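Long-range contacts in neuraminidase (Influenza A virus, PDB 4K3Y), which is of uncertain function but forms the neuraminidase-like beta-propeller ectodomain of an H18N11 influenza A virus from a flat-faced bat: residues L11-L15 against Y200-G204; N19-P23 against S362-W368; C48-C53 against Y322-Y326. One frame throughout, in Å; residues are numbered along the deposited sequence.

Interaction 1: L11-L15 against Y200-G204; sequences LGENL and YYTSG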
ATOM      1  N   LEU C  11       2.511   1.132 -28.859  1.00 80.59           N
ATOM      2  CA  LEU C  11       2.586  -0.308 -29.024  1.00 81.91           C
ATOM      3  C   LEU C  11       3.478  -0.672 -30.204  1.00 85.63           C
ATOM      4  O   LEU C  11       3.621   0.115 -31.149  1.00 92.51           O
ATOM      5  CB  LEU C  11       1.181  -0.875 -29.267  1.00 78.48           C
ATOM      6  CG  LEU C  11       0.079  -0.572 -28.250  1.00 75.28           C
ATOM      7  CD1 LEU C  11      -1.274  -1.007 -28.796  1.00 64.36           C
ATOM      8  CD2 LEU C  11       0.356  -1.254 -26.918  1.00 78.35           C
ATOM      9  N   GLY C  12       4.063  -1.868 -30.147  1.00 77.57           N
ATOM     10  CA  GLY C  12       4.828  -2.404 -31.259  1.00 77.42           C
ATOM     11  C   GLY C  12       3.976  -2.532 -32.509  1.00 75.02           C
ATOM     12  O   GLY C  12       2.809  -2.927 -32.450  1.00 72.86           O
ATOM     13  N   GLU C  13       4.554  -2.185 -33.651  1.00 84.08           N
ATOM     14  CA  GLU C  13       3.845  -2.330 -34.908  1.00 79.34           C
ATOM     15  C   GLU C  13       3.831  -3.793 -35.312  1.00 77.10           C
ATOM     16  O   GLU C  13       2.921  -4.249 -36.020  1.00 84.17           O
ATOM     17  CB  GLU C  13       4.486  -1.466 -35.996  1.00 73.52           C
ATOM     18  CG  GLU C  13       4.332   0.023 -35.745  1.00 80.19           C
ATOM     19  CD  GLU C  13       2.888   0.486 -35.814  1.00 91.42           C
ATOM     20  OE1 GLU C  13       2.101  -0.117 -36.587  1.00 91.50           O
ATOM     21  OE2 GLU C  13       2.544   1.452 -35.092  1.00 92.04           O
ATOM     22  N   ASN C  14       4.830  -4.534 -34.845  1.00 68.96           N
ATOM     23  CA  ASN C  14       4.912  -5.948 -35.184  1.00 78.16           C
ATOM     24  C   ASN C  14       4.730  -6.915 -34.012  1.00 73.51           C
ATOM     25  O   ASN C  14       5.443  -6.856 -32.999  1.00 73.95           O
ATOM     26  CB  ASN C  14       6.183  -6.243 -35.984  1.00 91.03           C
ATOM     27  CG  ASN C  14       5.969  -6.084 -37.476  1.00102.83           C
ATOM     28  OD1 ASN C  14       4.868  -6.323 -37.992  1.00102.99           O
ATOM     29  ND2 ASN C  14       7.013  -5.675 -38.180  1.00 98.50           N
ATOM     30  N   LEU C  15       3.756  -7.804 -34.169  1.00 64.80           N
ATOM     31  CA  LEU C  15       3.467  -8.814 -33.164  1.00 73.02           C
ATOM     32  C   LEU C  15       4.563  -9.868 -33.102  1.00 75.52           C
ATOM     33  O   LEU C  15       5.124 -10.252 -34.137  1.00 75.99           O
ATOM     34  CB  LEU C  15       2.125  -9.493 -33.467  1.00 68.35           C
ATOM     35  CG  LEU C  15       0.924  -9.009 -32.654  1.00 76.00           C
ATOM     36  CD1 LEU C  15       1.072  -7.532 -32.277  1.00100.77           C
ATOM     37  CD2 LEU C  15      -0.339  -9.218 -33.439  1.00 60.35           C
ATOM     38  N   TYR C 200      -7.021  -5.905 -30.513  1.00 76.02           N
ATOM     39  CA  TYR C 200      -5.571  -5.783 -30.417  1.00 65.00           C
ATOM     40  C   TYR C 200      -5.078  -4.849 -31.513  1.00 61.34           C
ATOM     41  O   TYR C 200      -5.775  -4.607 -32.495  1.00 71.85           O
ATOM     42  CB  TYR C 200      -4.891  -7.151 -30.508  1.00 60.87           C
ATOM     43  CG  TYR C 200      -5.070  -7.864 -31.830  1.00 67.36           C
ATOM     44  CD1 TYR C 200      -6.225  -8.590 -32.108  1.00 66.38           C
ATOM     45  CD2 TYR C 200      -4.071  -7.832 -32.790  1.00 57.67           C
ATOM     46  CE1 TYR C 200      -6.377  -9.246 -33.319  1.00 66.30           C
ATOM     47  CE2 TYR C 200      -4.217  -8.479 -33.997  1.00 67.11           C
ATOM     48  CZ  TYR C 200      -5.371  -9.184 -34.255  1.00 71.41           C
ATOM     49  OH  TYR C 200      -5.514  -9.832 -35.452  1.00 84.50           O
ATOM     50  N   TYR C 201      -3.884  -4.308 -31.340  1.00 60.34           N
ATOM     51  CA  TYR C 201      -3.290  -3.446 -32.360  1.00 63.73           C
ATOM     52  C   TYR C 201      -2.103  -4.134 -33.023  1.00 69.06           C
ATOM     53  O   TYR C 201      -1.243  -4.711 -32.343  1.00 74.73           O
ATOM     54  CB  TYR C 201      -2.819  -2.121 -31.737  1.00 62.29           C
ATOM     55  CG  TYR C 201      -2.093  -1.204 -32.698  1.00 66.83           C
ATOM     56  CD1 TYR C 201      -2.807  -0.365 -33.544  1.00 73.00           C
ATOM     57  CD2 TYR C 201      -0.700  -1.178 -32.764  1.00 67.19           C
ATOM     58  CE1 TYR C 201      -2.162   0.476 -34.432  1.00 80.50           C
ATOM     59  CE2 TYR C 201      -0.041  -0.338 -33.655  1.00 70.11           C
ATOM     60  CZ  TYR C 201      -0.780   0.490 -34.487  1.00 83.76           C
ATOM     61  OH  TYR C 201      -0.158   1.339 -35.385  1.00 79.69           O
ATOM     62  N   THR C 202      -2.062  -4.082 -34.348  1.00 67.28           N
ATOM     63  CA  THR C 202      -0.824  -4.374 -35.052  1.00 82.34           C
ATOM     64  C   THR C 202      -0.889  -3.828 -36.470  1.00 79.59           C
ATOM     65  O   THR C 202      -1.984  -3.695 -37.025  1.00 80.12           O
ATOM     66  CB  THR C 202      -0.520  -5.881 -35.066  1.00 87.72           C
ATOM     67  OG1 THR C 202       0.810  -6.102 -35.558  1.00 93.49           O
ATOM     68  CG2 THR C 202      -1.537  -6.625 -35.926  1.00 81.37           C
ATOM     69  N   SER C 203       0.277  -3.495 -37.032  1.00 81.97           N
ATOM     70  CA  SER C 203       0.407  -3.084 -38.438  1.00 82.20           C
ATOM     71  C   SER C 203      -0.477  -1.897 -38.813  1.00 81.12           C
ATOM     72  O   SER C 203      -1.021  -1.847 -39.921  1.00 77.74           O
ATOM     73  CB  SER C 203       0.109  -4.261 -39.380  1.00 88.47           C
ATOM     74  OG  SER C 203       1.128  -5.248 -39.332  1.00 95.59           O
ATOM     75  N   GLY C 204      -0.635  -0.956 -37.886  1.00 74.84           N
ATOM     76  CA  GLY C 204      -1.417   0.234 -38.160  1.00 81.18           C
ATOM     77  C   GLY C 204      -2.928   0.101 -38.036  1.00 89.58           C
ATOM     78  O   GLY C 204      -3.651   1.093 -38.166  1.00 90.71           O
TER

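Interaction 2: N19-P23 against S362-W368; sequences NGWVP and SMPDVNW. With NAG (2-acetamido-2-deoxy-beta-D-glucopyranose), chain I.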
ATOM      1  N   ASN C  19       3.381 -19.586 -31.254  1.00 64.48           N
ATOM      2  CA  ASN C  19       3.111 -20.970 -31.615  1.00 59.47           C
ATOM      3  C   ASN C  19       2.599 -21.769 -30.432  1.00 67.48           C
ATOM      4  O   ASN C  19       2.255 -22.948 -30.568  1.00 74.14           O
ATOM      5  CB  ASN C  19       4.344 -21.619 -32.237  1.00 68.41           C
ATOM      6  CG  ASN C  19       4.702 -20.996 -33.565  1.00 83.40           C
ATOM      7  OD1 ASN C  19       4.200 -21.411 -34.610  1.00 87.89           O
ATOM      8  ND2 ASN C  19       5.550 -19.969 -33.532  1.00 82.11           N
ATOM      9  N   GLY C  20       2.525 -21.108 -29.280  1.00 70.04           N
ATOM     10  CA  GLY C  20       2.009 -21.731 -28.078  1.00 67.24           C
ATOM     11  C   GLY C  20       1.509 -20.701 -27.095  1.00 65.00           C
ATOM     12  O   GLY C  20       1.610 -19.494 -27.332  1.00 60.76           O
ATOM     13  N   TRP C  21       0.961 -21.175 -25.984  1.00 67.29           N
ATOM     14  CA  TRP C  21       0.473 -20.284 -24.946  1.00 53.66           C
ATOM     15  C   TRP C  21       0.837 -20.848 -23.565  1.00 59.87           C
ATOM     16  O   TRP C  21       0.817 -22.066 -23.357  1.00 68.47           O
ATOM     17  CB  TRP C  21      -1.041 -20.118 -25.094  1.00 43.75           C
ATOM     18  CG  TRP C  21      -1.461 -19.664 -26.478  1.00 51.63           C
ATOM     19  CD1 TRP C  21      -1.746 -20.466 -27.559  1.00 52.97           C
ATOM     20  CD2 TRP C  21      -1.627 -18.308 -26.937  1.00 43.83           C
ATOM     21  NE1 TRP C  21      -2.083 -19.692 -28.651  1.00 55.40           N
ATOM     22  CE2 TRP C  21      -2.018 -18.368 -28.299  1.00 50.89           C
ATOM     23  CE3 TRP C  21      -1.490 -17.055 -26.330  1.00 44.91           C
ATOM     24  CZ2 TRP C  21      -2.267 -17.222 -29.062  1.00 51.20           C
ATOM     25  CZ3 TRP C  21      -1.746 -15.916 -27.087  1.00 45.72           C
ATOM     26  CH2 TRP C  21      -2.131 -16.010 -28.440  1.00 51.71           C
ATOM     27  N   VAL C  22       1.216 -19.967 -22.638  1.00 55.33           N
ATOM     28  CA  VAL C  22       1.479 -20.364 -21.249  1.00 61.93           C
ATOM     29  C   VAL C  22       0.705 -19.432 -20.327  1.00 44.62           C
ATOM     30  O   VAL C  22       0.535 -18.251 -20.633  1.00 46.72           O
ATOM     31  CB  VAL C  22       2.987 -20.288 -20.897  1.00 64.11           C
ATOM     32  CG1 VAL C  22       3.313 -21.201 -19.737  1.00 56.46           C
ATOM     33  CG2 VAL C  22       3.816 -20.689 -22.077  1.00 50.36           C
ATOM     34  N   PRO C  23       0.190 -19.961 -19.213  1.00 42.76           N
ATOM     35  CA  PRO C  23      -0.470 -19.054 -18.258  1.00 53.09           C
ATOM     36  C   PRO C  23       0.474 -18.035 -17.591  1.00 57.82           C
ATOM     37  O   PRO C  23       1.654 -18.296 -17.320  1.00 49.89           O
ATOM     38  CB  PRO C  23      -1.052 -19.996 -17.196  1.00 46.86           C
ATOM     39  CG  PRO C  23      -0.418 -21.346 -17.455  1.00 58.90           C
ATOM     40  CD  PRO C  23      -0.060 -21.377 -18.912  1.00 53.10           C
ATOM     41  N   SER C 362       6.326 -24.048 -30.156  1.00 66.56           N
ATOM     42  CA  SER C 362       5.189 -24.952 -29.973  1.00 68.25           C
ATOM     43  C   SER C 362       5.214 -25.601 -28.583  1.00 66.92           C
ATOM     44  O   SER C 362       6.281 -25.849 -28.029  1.00 77.37           O
ATOM     45  CB  SER C 362       5.160 -26.021 -31.072  1.00 64.33           C
ATOM     46  OG  SER C 362       6.117 -27.040 -30.822  1.00 82.08           O
ATOM     47  N   MET C 363       4.036 -25.854 -28.014  1.00 53.72           N
ATOM     48  CA  MET C 363       3.941 -26.471 -26.690  1.00 50.09           C
ATOM     49  C   MET C 363       3.441 -27.920 -26.764  1.00 56.51           C
ATOM     50  O   MET C 363       2.873 -28.342 -27.781  1.00 55.82           O
ATOM     51  CB  MET C 363       2.989 -25.667 -25.786  1.00 53.86           C
ATOM     52  CG  MET C 363       3.352 -24.200 -25.516  1.00 53.02           C
ATOM     53  SD  MET C 363       4.974 -23.941 -24.761  1.00 78.85           S
ATOM     54  CE  MET C 363       4.904 -25.145 -23.463  1.00 72.81           C
ATOM     55  N   PRO C 364       3.661 -28.694 -25.684  1.00 63.53           N
ATOM     56  CA  PRO C 364       3.034 -30.021 -25.547  1.00 62.54           C
ATOM     57  C   PRO C 364       1.545 -29.900 -25.208  1.00 62.87           C
ATOM     58  O   PRO C 364       1.078 -28.812 -24.843  1.00 59.88           O
ATOM     59  CB  PRO C 364       3.767 -30.634 -24.344  1.00 52.69           C
ATOM     60  CG  PRO C 364       4.207 -29.437 -23.546  1.00 52.02           C
ATOM     61  CD  PRO C 364       4.594 -28.410 -24.576  1.00 42.78           C
ATOM     62  N   ASP C 365       0.818 -31.005 -25.342  1.00 58.83           N
ATOM     63  CA  ASP C 365      -0.567 -31.075 -24.894  1.00 64.75           C
ATOM     64  C   ASP C 365      -0.585 -31.205 -23.374  1.00 65.89           C
ATOM     65  O   ASP C 365      -0.217 -32.262 -22.837  1.00 63.46           O
ATOM     66  CB  ASP C 365      -1.305 -32.256 -25.550  1.00 62.47           C
ATOM     67  CG  ASP C 365      -1.481 -32.074 -27.045  1.00 72.12           C
ATOM     68  OD1 ASP C 365      -1.756 -30.929 -27.463  1.00 74.20           O
ATOM     69  OD2 ASP C 365      -1.337 -33.060 -27.806  1.00 82.10           O
ATOM     70  N   VAL C 366      -1.002 -30.124 -22.702  1.00 65.48           N
ATOM     71  CA  VAL C 366      -1.055 -30.044 -21.228  1.00 62.73           C
ATOM     72  C   VAL C 366      -2.328 -29.353 -20.715  1.00 53.39           C
ATOM     73  O   VAL C 366      -2.824 -28.427 -21.352  1.00 56.63           O
ATOM     74  CB  VAL C 366       0.216 -29.348 -20.639  1.00 54.27           C
ATOM     75  CG1 VAL C 366       0.856 -28.443 -21.657  1.00 51.72           C
ATOM     76  CG2 VAL C 366      -0.121 -28.553 -19.393  1.00 55.65           C
ATOM     77  N   ASN C 367      -2.876 -29.811 -19.587  1.00 52.58           N
ATOM     78  CA  ASN C 367      -4.033 -29.135 -19.020  1.00 55.48           C
ATOM     79  C   ASN C 367      -3.654 -28.089 -17.987  1.00 55.55           C
ATOM     80  O   ASN C 367      -2.879 -28.358 -17.070  1.00 60.06           O
ATOM     81  CB  ASN C 367      -5.024 -30.116 -18.402  1.00 61.81           C
ATOM     82  CG  ASN C 367      -6.342 -29.446 -18.073  1.00 80.19           C
ATOM     83  OD1 ASN C 367      -7.029 -28.948 -18.971  1.00 89.43           O
ATOM     84  ND2 ASN C 367      -6.692 -29.402 -16.787  1.00 82.77           N
ATOM     85  N   TRP C 368      -4.227 -26.902 -18.123  1.00 55.74           N
ATOM     86  CA  TRP C 368      -3.891 -25.801 -17.233  1.00 48.10           C
ATOM     87  C   TRP C 368      -5.002 -25.520 -16.231  1.00 54.43           C
ATOM     88  O   TRP C 368      -4.874 -24.630 -15.384  1.00 60.24           O
ATOM     89  CB  TRP C 368      -3.602 -24.536 -18.040  1.00 42.71           C
ATOM     90  CG  TRP C 368      -2.381 -24.636 -18.864  1.00 55.34           C
ATOM     91  CD1 TRP C 368      -2.298 -24.631 -20.230  1.00 60.46           C
ATOM     92  CD2 TRP C 368      -1.046 -24.772 -18.381  1.00 63.92           C
ATOM     93  NE1 TRP C 368      -0.985 -24.743 -20.626  1.00 62.22           N
ATOM     94  CE2 TRP C 368      -0.196 -24.832 -19.509  1.00 68.93           C
ATOM     95  CE3 TRP C 368      -0.482 -24.843 -17.102  1.00 64.57           C
ATOM     96  CZ2 TRP C 368       1.191 -24.963 -19.392  1.00 64.65           C
ATOM     97  CZ3 TRP C 368       0.893 -24.971 -16.992  1.00 65.69           C
ATOM     98  CH2 TRP C 368       1.713 -25.035 -18.130  1.00 56.21           C
TER
HETATM   99  C1  NAG I   1      -8.240 -31.558 -13.275  1.00 92.70           C
HETATM  100  C2  NAG I   1      -7.173 -31.034 -12.314  1.00 89.07           C
HETATM  101  C3  NAG I   1      -6.196 -32.132 -11.927  1.00 92.55           C
HETATM  102  C4  NAG I   1      -6.920 -33.409 -11.517  1.00103.08           C
HETATM  103  C5  NAG I   1      -7.979 -33.772 -12.546  1.00109.24           C
HETATM  104  C6  NAG I   1      -8.791 -34.995 -12.142  1.00118.45           C
HETATM  105  C7  NAG I   1      -6.428 -28.693 -12.517  1.00 82.92           C
HETATM  106  C8  NAG I   1      -5.337 -27.857 -13.117  1.00 65.01           C
HETATM  107  N2  NAG I   1      -6.422 -29.961 -12.933  1.00 92.66           N
HETATM  108  O3  NAG I   1      -5.356 -31.684 -10.886  1.00 92.89           O
HETATM  109  O4  NAG I   1      -5.972 -34.443 -11.449  1.00105.83           O
HETATM  110  O5  NAG I   1      -8.857 -32.679 -12.685  1.00100.40           O
HETATM  111  O6  NAG I   1      -9.898 -34.579 -11.373  1.00127.74           O
HETATM  112  O7  NAG I   1      -7.250 -28.208 -11.725  1.00 74.77           O

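Interaction 3: C48-C53 against Y322-Y326; sequences CSDKEC and YQPAY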
ATOM      1  N   CYS C  48      -3.685  -3.130 -19.754  1.00 70.91           N
ATOM      2  CA  CYS C  48      -2.329  -2.837 -19.342  1.00 67.02           C
ATOM      3  C   CYS C  48      -1.975  -1.378 -19.573  1.00 56.98           C
ATOM      4  O   CYS C  48      -2.426  -0.770 -20.545  1.00 60.09           O
ATOM      5  CB  CYS C  48      -1.362  -3.764 -20.075  1.00 74.85           C
ATOM      6  SG  CYS C  48      -1.592  -5.478 -19.574  1.00 74.65           S
ATOM      7  N   SER C  49      -1.206  -0.813 -18.643  1.00 69.17           N
ATOM      8  CA  SER C  49      -0.605   0.513 -18.808  1.00 64.30           C
ATOM      9  C   SER C  49       0.851   0.347 -19.225  1.00 63.33           C
ATOM     10  O   SER C  49       1.256  -0.712 -19.710  1.00 69.11           O
ATOM     11  CB  SER C  49      -0.668   1.295 -17.506  1.00 54.55           C
ATOM     12  OG  SER C  49       0.261   0.771 -16.570  1.00 58.23           O
ATOM     13  N   ASP C  50       1.642   1.391 -19.039  1.00 76.87           N
ATOM     14  CA  ASP C  50       3.054   1.330 -19.404  1.00 85.20           C
ATOM     15  C   ASP C  50       3.900   0.894 -18.209  1.00 80.17           C
ATOM     16  O   ASP C  50       5.115   0.764 -18.320  1.00 86.27           O
ATOM     17  CB  ASP C  50       3.534   2.658 -20.013  1.00 88.73           C
ATOM     18  CG  ASP C  50       3.341   3.861 -19.072  1.00102.85           C
ATOM     19  OD1 ASP C  50       2.694   3.730 -18.002  1.00 97.13           O
ATOM     20  OD2 ASP C  50       3.846   4.957 -19.420  1.00107.81           O
ATOM     21  N   LYS C  51       3.235   0.639 -17.080  1.00 68.63           N
ATOM     22  CA  LYS C  51       3.898   0.158 -15.866  1.00 69.19           C
ATOM     23  C   LYS C  51       3.424  -1.228 -15.394  1.00 73.90           C
ATOM     24  O   LYS C  51       4.199  -1.970 -14.792  1.00 71.53           O
ATOM     25  CB  LYS C  51       3.731   1.173 -14.728  1.00 69.82           C
ATOM     26  CG  LYS C  51       4.089   2.612 -15.104  1.00101.38           C
ATOM     27  CD  LYS C  51       5.546   2.744 -15.566  1.00113.52           C
ATOM     28  CE  LYS C  51       5.895   4.173 -15.996  1.00110.98           C
ATOM     29  NZ  LYS C  51       7.085   4.218 -16.898  1.00103.40           N
ATOM     30  N   GLU C  52       2.162  -1.576 -15.658  1.00 72.15           N
ATOM     31  CA  GLU C  52       1.598  -2.838 -15.156  1.00 62.89           C
ATOM     32  C   GLU C  52       0.354  -3.306 -15.926  1.00 64.00           C
ATOM     33  O   GLU C  52      -0.189  -2.583 -16.772  1.00 62.40           O
ATOM     34  CB  GLU C  52       1.249  -2.714 -13.665  1.00 55.27           C
ATOM     35  CG  GLU C  52       0.341  -1.530 -13.383  1.00 63.43           C
ATOM     36  CD  GLU C  52      -0.032  -1.376 -11.923  1.00 72.36           C
ATOM     37  OE1 GLU C  52       0.694  -1.922 -11.057  1.00 76.55           O
ATOM     38  OE2 GLU C  52      -1.055  -0.694 -11.645  1.00 67.60           O
ATOM     39  N   CYS C  53      -0.094  -4.523 -15.621  1.00 52.45           N
ATOM     40  CA  CYS C  53      -1.377  -5.005 -16.112  1.00 48.62           C
ATOM     41  C   CYS C  53      -2.384  -4.924 -14.972  1.00 57.25           C
ATOM     42  O   CYS C  53      -2.073  -5.318 -13.841  1.00 62.66           O
ATOM     43  CB  CYS C  53      -1.248  -6.440 -16.625  1.00 48.32           C
ATOM     44  SG  CYS C  53      -0.436  -6.522 -18.221  1.00 74.22           S
ATOM     45  N   TYR C 322      -5.676  -8.826 -24.669  1.00 66.66           N
ATOM     46  CA  TYR C 322      -4.946  -7.667 -24.131  1.00 54.12           C
ATOM     47  C   TYR C 322      -3.473  -7.661 -24.528  1.00 56.33           C
ATOM     48  O   TYR C 322      -2.864  -8.725 -24.658  1.00 64.37           O
ATOM     49  CB  TYR C 322      -5.108  -7.549 -22.607  1.00 46.12           C
ATOM     50  CG  TYR C 322      -4.372  -8.580 -21.779  1.00 54.40           C
ATOM     51  CD1 TYR C 322      -4.917  -9.850 -21.558  1.00 59.04           C
ATOM     52  CD2 TYR C 322      -3.148  -8.276 -21.183  1.00 48.73           C
ATOM     53  CE1 TYR C 322      -4.250 -10.800 -20.782  1.00 62.40           C
ATOM     54  CE2 TYR C 322      -2.473  -9.216 -20.400  1.00 51.46           C
ATOM     55  CZ  TYR C 322      -3.028 -10.473 -20.203  1.00 70.53           C
ATOM     56  OH  TYR C 322      -2.357 -11.398 -19.434  1.00 72.60           O
ATOM     57  N   GLN C 323      -2.916  -6.462 -24.731  1.00 55.61           N
ATOM     58  CA  GLN C 323      -1.487  -6.300 -25.050  1.00 50.71           C
ATOM     59  C   GLN C 323      -0.701  -5.587 -23.939  1.00 57.92           C
ATOM     60  O   GLN C 323      -0.955  -4.414 -23.646  1.00 62.74           O
ATOM     61  CB  GLN C 323      -1.324  -5.534 -26.360  1.00 42.14           C
ATOM     62  CG  GLN C 323      -1.744  -6.326 -27.586  1.00 49.51           C
ATOM     63  CD  GLN C 323      -1.941  -5.446 -28.825  1.00 65.64           C
ATOM     64  OE1 GLN C 323      -2.618  -4.402 -28.774  1.00 67.41           O
ATOM     65  NE2 GLN C 323      -1.352  -5.869 -29.948  1.00 55.96           N
ATOM     66  N   PRO C 324       0.256  -6.295 -23.311  1.00 69.70           N
ATOM     67  CA  PRO C 324       1.131  -5.685 -22.297  1.00 60.86           C
ATOM     68  C   PRO C 324       2.069  -4.685 -22.968  1.00 63.19           C
ATOM     69  O   PRO C 324       2.523  -4.983 -24.078  1.00 67.03           O
ATOM     70  CB  PRO C 324       1.944  -6.878 -21.767  1.00 54.05           C
ATOM     71  CG  PRO C 324       1.222  -8.097 -22.220  1.00 70.97           C
ATOM     72  CD  PRO C 324       0.561  -7.722 -23.512  1.00 75.38           C
ATOM     73  N   ALA C 325       2.351  -3.539 -22.343  1.00 72.39           N
ATOM     74  CA  ALA C 325       3.281  -2.590 -22.958  1.00 77.10           C
ATOM     75  C   ALA C 325       4.184  -1.853 -21.974  1.00 81.10           C
ATOM     76  O   ALA C 325       4.389  -0.635 -22.089  1.00 86.72           O
ATOM     77  CB  ALA C 325       2.541  -1.601 -23.864  1.00 80.03           C
ATOM     78  N   TYR C 326       4.705  -2.592 -21.002  1.00 81.16           N
ATOM     79  CA  TYR C 326       5.846  -2.124 -20.214  1.00 89.80           C
ATOM     80  C   TYR C 326       7.055  -2.955 -20.646  1.00 92.80           C
ATOM     81  O   TYR C 326       7.901  -3.380 -19.849  1.00 73.78           O
ATOM     82  CB  TYR C 326       5.574  -2.183 -18.714  1.00 78.72           C
ATOM     83  CG  TYR C 326       4.958  -3.473 -18.208  1.00 89.64           C
ATOM     84  CD1 TYR C 326       3.591  -3.722 -18.326  1.00 85.50           C
ATOM     85  CD2 TYR C 326       5.745  -4.431 -17.583  1.00 88.46           C
ATOM     86  CE1 TYR C 326       3.036  -4.899 -17.848  1.00 76.91           C
ATOM     87  CE2 TYR C 326       5.203  -5.600 -17.103  1.00 86.60           C
ATOM     88  CZ  TYR C 326       3.850  -5.834 -17.235  1.00 87.18           C
ATOM     89  OH  TYR C 326       3.327  -7.012 -16.747  1.00 84.94           O
TER

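Interaction 1: L11-L15 against Y200-G204
Leu15 and Thr202 form the more closely packed part of this contact. Their side chains cross at about a right angle, and both methyl branches of Leu15 lie against Thr202. Leu15 CD1 is 3.6 Å from Thr202 CB, and Leu15 CD2 is 3.8 Å from Thr202 CG2. The same CD2 also reaches the ring of Tyr200, obliquely, at 4.0 Å from CE2. That ring's hydroxyl is bonded elsewhere, to the backbone O of Glu270. On the other flank Leu11 CD1 packs on Tyr201 CB at 3.5 Å. Between these apolar patches the backbone O of Glu13 accepts two bonds. Ser203 N comes to it in the carbonyl plane, on a lone pair, at 2.9 Å. Thr202 OG1 donates to it over 2.8 Å from above the plane, 42° out of it. The threonine hydroxyl can do this because chi1 (-170°) turns it opposite its own backbone N and across to the loop.

Residues 200-204 belong to a beta hairpin that joins strands 197-202 and 205-211 of one propeller blade. Ser203 and Gly204 have the backbone angles of a type I' turn. The loop 11-15, which precedes strand 20-26 of another blade, packs against the end of this hairpin.

The outer side is looser and more polar. Here Glu13, Asn14 and Ser203 are exposed. The Glu13 chain bends at chi2, which brings its carboxylate back to the Tyr201 ring. Tyr201 OH donates to Glu13 OE2 over 2.7 Å, on the syn lone pair. OE2 sits at the ring edge, in plane, while the carboxylate stands 87° to the ring. Gly12 O also lies near the plane of that ring, by CD2.

Interaction 2: N19-P23 against S362-W368
Pro23 stands on one face of the Trp368 indole with its CG-CD edge down; the two side chains cross at about a right angle. Pro23 CD makes a CH-pi contact, 3.6 Å from the centroid of the six-membered ring and 16° off its normal. Pro23 CG rests beside it, 3.5 Å from Trp368 CE3. The opposite face is covered by Val366 CG2.

Strand 20-23 is the start of an outermost strand of a four-stranded propeller blade. The C-terminal tail goes in roughly the same direction (end-to-end lines 23° apart) and touches it near its two ends, through Ser362 and Met363 and then Trp368. At the Asn19 end, Asn19 and Gly20 both face Thr359 in a classic beta bulge. Here Met363 points toward the strand. Its CG lies 3.8 Å from Gly20 CA, where no side chain intervenes. The bend at chi2 (-58°) then brings Met363 SD to 4.4 Å from Val22 CG2. Trp21 points the other way, into edge-to-face contacts with Trp275 and Phe336. The second subunit packs its Phe121 on Met363 and its Ile130 on Val22. Beyond Trp368, a glycan N-acetylglucosamine lies beside the tail, with its C8 3.9 Å from Trp368 C.

Interaction 3: C48-C53 against Y322-Y326
The two backbones come closest where Asp50 CA lies 4.5 Å from Tyr326 CA, and they are farther apart at Cys48 and Pro324. Asp50 CA also makes a CA-H...O contact with Ala325 O, at 3.6 Å with an angle of 156° at the hydrogen. Cys48 and Cys53 are joined by a disulfide; both side chains leave the backbone toward the other segment, and both sulfurs touch it. Cys48 SG lies 3.6 Å from Tyr322 CD2 and Cys53 SG lies 4.0 Å from Tyr322 CE2, both oblique to the ring. The pair also touches Pro324, with Cys53 SG 4.3 Å from CB.

The disulfide ties the ends of the turn between strands 40-48 and 53-61, a beta hairpin of one propeller blade. Within the turn Ser49 N donates to Glu52 O. Ser49 OG accepts from the backbone N of both Lys51 and Glu52, an ST turn and ST motif that fix the shape of the tip.

Tyr326 lies against this tip. Its CG sits between the backbone N and the carbonyl carbon (chi1 47°), which lays the ring on the hairpin tip. Lys51 O sits over one face, 3.8 Å from Tyr326 CG and offset toward the rim. Cys53 SG meets the ring edge in plane, 3.9 Å from Tyr326 CE1. The Glu52 backbone runs past the same ring, while its carboxylate forms a salt bridge with Arg54. Ile129 of the second subunit also packs on Tyr326.

Overall arrangement
Interaction 2 brings the two terminal parts of the chain together within one propeller blade. Interaction 3 joins adjacent blades. Interaction 1 joins the N-terminal loop to the more distant blade of strand 197-202. Interactions 1 and 3 have centres about 14 Å apart and touch. Gln323 NE2 of interaction 3 probably donates to Tyr201 O of interaction 1. The centre of interaction 2 is about 23 Å from that of interaction 1 and about 22 Å from that of interaction 3. It shares a blade with interaction 3, since strands 20-26 and 315-322 are outermost in one sheet. Along the chain interaction 1 crosses both others, while interaction 3 is nested within interaction 2. Interactions 2 and 3 also border the second subunit.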